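Local coordinates for protein deoxyribodipyrimidine photo-lyase (Oryza sativa Japonica Group, PDB 3UMV) that repairs ultraviolet-damaged DNA by using light and a bound FAD to split cyclobutane pyrimidine dimers back into separate pyrimidines, at residues A[376-381]-A[401-406]. Sequence-based numbering, arbitrary orientation.
Sequences PLWNAS and KKILEW. With EDO (1,2-ethanediol), chain F.
The indole of W378 receives the ring edge of W406 on one face: CZ3 of W406 lies 3.7 Å from CG of W378. With the W378 five-membered ring and the W406 six-membered ring inclined at 68° and their centroids 5.1 Å apart, the pair is edge-to-face (T-shaped). The bond from CA to CB of W378 already points toward 401-406, and with CG anti to the backbone N (chi1 -169°) the indole continues across to K402, I403 and W406. K402 meets the five-membered ring obliquely, its CB packed tightly, 3.3 Å from CD1 of W378; the lysine chain then bends away at chi2 and chi3, and its NZ forms a salt bridge with E405 OE2 (2.7 Å), on the syn lone pair. I403 crosses the indole at about a right angle, placing CG1 3.9 Å from CZ2 of W378. No hydrogen bond links the two segments; the buried NE1 of W378 instead donates to the backbone O of W399, whose ring also meets that of W378 with nearly parallel planes. W378, W399 and W406 are all predicted electron-transfer sites through tryptophanyl radicals, and W378 touches both of the others, which is consistent with such a chain; I403 lies about 8 Å from FAD, side chain to cofactor. The contact joins the start of helix 376-388 to the C-terminal end of helix 393-405 and W406 just beyond it, while L377 packs against helices 463-469 and 472-489.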
# COMPACT_ATOMS: atom_id res chain seq x y z
N PRO A 376 -13.29 -18.71 -18.64
CA PRO A 376 -13.99 -18.72 -17.35
C PRO A 376 -13.05 -18.56 -16.16
O PRO A 376 -13.50 -18.08 -15.13
CB PRO A 376 -14.66 -20.10 -17.33
CG PRO A 376 -13.82 -20.93 -18.21
CD PRO A 376 -13.34 -20.02 -19.30
N LEU A 377 -11.80 -18.97 -16.31
CA LEU A 377 -10.80 -18.77 -15.27
C LEU A 377 -10.51 -17.27 -15.10
O LEU A 377 -10.48 -16.76 -13.98
CB LEU A 377 -9.53 -19.55 -15.59
CG LEU A 377 -8.39 -19.35 -14.58
CD1 LEU A 377 -8.85 -19.69 -13.15
CD2 LEU A 377 -7.19 -20.18 -14.97
N TRP A 378 -10.36 -16.56 -16.21
CA TRP A 378 -10.13 -15.12 -16.15
C TRP A 378 -11.34 -14.42 -15.57
O TRP A 378 -11.23 -13.58 -14.67
CB TRP A 378 -9.78 -14.54 -17.52
CG TRP A 378 -9.28 -13.14 -17.37
CD1 TRP A 378 -7.98 -12.75 -17.21
CD2 TRP A 378 -10.08 -11.94 -17.27
NE1 TRP A 378 -7.91 -11.39 -17.05
CE2 TRP A 378 -9.18 -10.86 -17.09
CE3 TRP A 378 -11.45 -11.67 -17.35
CZ2 TRP A 378 -9.61 -9.54 -16.95
CZ3 TRP A 378 -11.88 -10.35 -17.23
CH2 TRP A 378 -10.95 -9.30 -17.03
N ASN A 379 -12.52 -14.77 -16.06
CA ASN A 379 -13.74 -14.20 -15.53
C ASN A 379 -13.83 -14.36 -14.02
O ASN A 379 -14.25 -13.43 -13.33
CB ASN A 379 -14.98 -14.83 -16.17
CG ASN A 379 -15.14 -14.48 -17.64
OD1 ASN A 379 -15.90 -15.15 -18.35
ND2 ASN A 379 -14.44 -13.45 -18.11
N ALA A 380 -13.46 -15.54 -13.51
CA ALA A 380 -13.50 -15.81 -12.07
C ALA A 380 -12.56 -14.88 -11.31
O ALA A 380 -12.92 -14.36 -10.26
CB ALA A 380 -13.16 -17.31 -11.79
N SER A 381 -11.36 -14.67 -11.84
CA SER A 381 -10.39 -13.81 -11.18
C SER A 381 -10.91 -12.37 -11.14
O SER A 381 -10.81 -11.70 -10.12
CB SER A 381 -9.01 -13.90 -11.84
OG SER A 381 -8.98 -13.32 -13.13
N LYS A 401 -1.85 -10.56 -17.28
CA LYS A 401 -1.27 -11.06 -18.52
C LYS A 401 -2.30 -11.31 -19.61
O LYS A 401 -2.02 -11.09 -20.80
CB LYS A 401 -0.43 -12.30 -18.26
CG LYS A 401 0.85 -11.96 -17.52
CD LYS A 401 1.78 -13.15 -17.44
CE LYS A 401 3.06 -12.76 -16.66
NZ LYS A 401 3.94 -11.86 -17.46
N LYS A 402 -3.48 -11.78 -19.24
CA LYS A 402 -4.55 -11.92 -20.24
C LYS A 402 -4.99 -10.57 -20.79
O LYS A 402 -5.38 -10.45 -21.96
CB LYS A 402 -5.75 -12.67 -19.67
CG LYS A 402 -5.48 -14.13 -19.35
CD LYS A 402 -5.10 -14.91 -20.60
CE LYS A 402 -3.77 -15.60 -20.40
NZ LYS A 402 -3.49 -16.63 -21.45
N ILE A 403 -4.94 -9.53 -19.96
CA ILE A 403 -5.32 -8.21 -20.45
C ILE A 403 -4.35 -7.76 -21.55
O ILE A 403 -4.77 -7.22 -22.57
CB ILE A 403 -5.38 -7.20 -19.30
CG1 ILE A 403 -6.43 -7.62 -18.29
CG2 ILE A 403 -5.70 -5.80 -19.82
CD1 ILE A 403 -6.53 -6.73 -17.07
N LEU A 404 -3.06 -8.03 -21.36
CA LEU A 404 -2.07 -7.82 -22.42
C LEU A 404 -2.43 -8.61 -23.68
O LEU A 404 -2.35 -8.10 -24.82
CB LEU A 404 -0.68 -8.23 -21.94
CG LEU A 404 0.41 -8.25 -23.01
CD1 LEU A 404 0.61 -6.85 -23.60
CD2 LEU A 404 1.72 -8.78 -22.43
N GLU A 405 -2.85 -9.85 -23.49
CA GLU A 405 -3.14 -10.73 -24.62
C GLU A 405 -4.40 -10.34 -25.39
O GLU A 405 -4.53 -10.67 -26.56
CB GLU A 405 -3.28 -12.16 -24.11
CG GLU A 405 -3.17 -13.21 -25.19
CD GLU A 405 -3.14 -14.61 -24.62
OE1 GLU A 405 -2.92 -15.56 -25.39
OE2 GLU A 405 -3.31 -14.77 -23.39
N TRP A 406 -5.32 -9.65 -24.73
CA TRP A 406 -6.62 -9.37 -25.33
C TRP A 406 -6.87 -7.88 -25.52
O TRP A 406 -8.01 -7.45 -25.58
CB TRP A 406 -7.75 -9.94 -24.46
CG TRP A 406 -7.65 -11.42 -24.24
CD1 TRP A 406 -7.05 -12.34 -25.05
CD2 TRP A 406 -8.13 -12.13 -23.10
NE1 TRP A 406 -7.16 -13.60 -24.49
CE2 TRP A 406 -7.81 -13.49 -23.29
CE3 TRP A 406 -8.80 -11.75 -21.93
CZ2 TRP A 406 -8.15 -14.47 -22.35
CZ3 TRP A 406 -9.14 -12.73 -21.01
CH2 TRP A 406 -8.81 -14.07 -21.22
C1 EDO F . -0.87 -15.40 -28.19
O1 EDO F . -2.05 -14.74 -27.91
C2 EDO F . 0.28 -15.05 -27.54
O2 EDO F . 1.43 -15.75 -27.78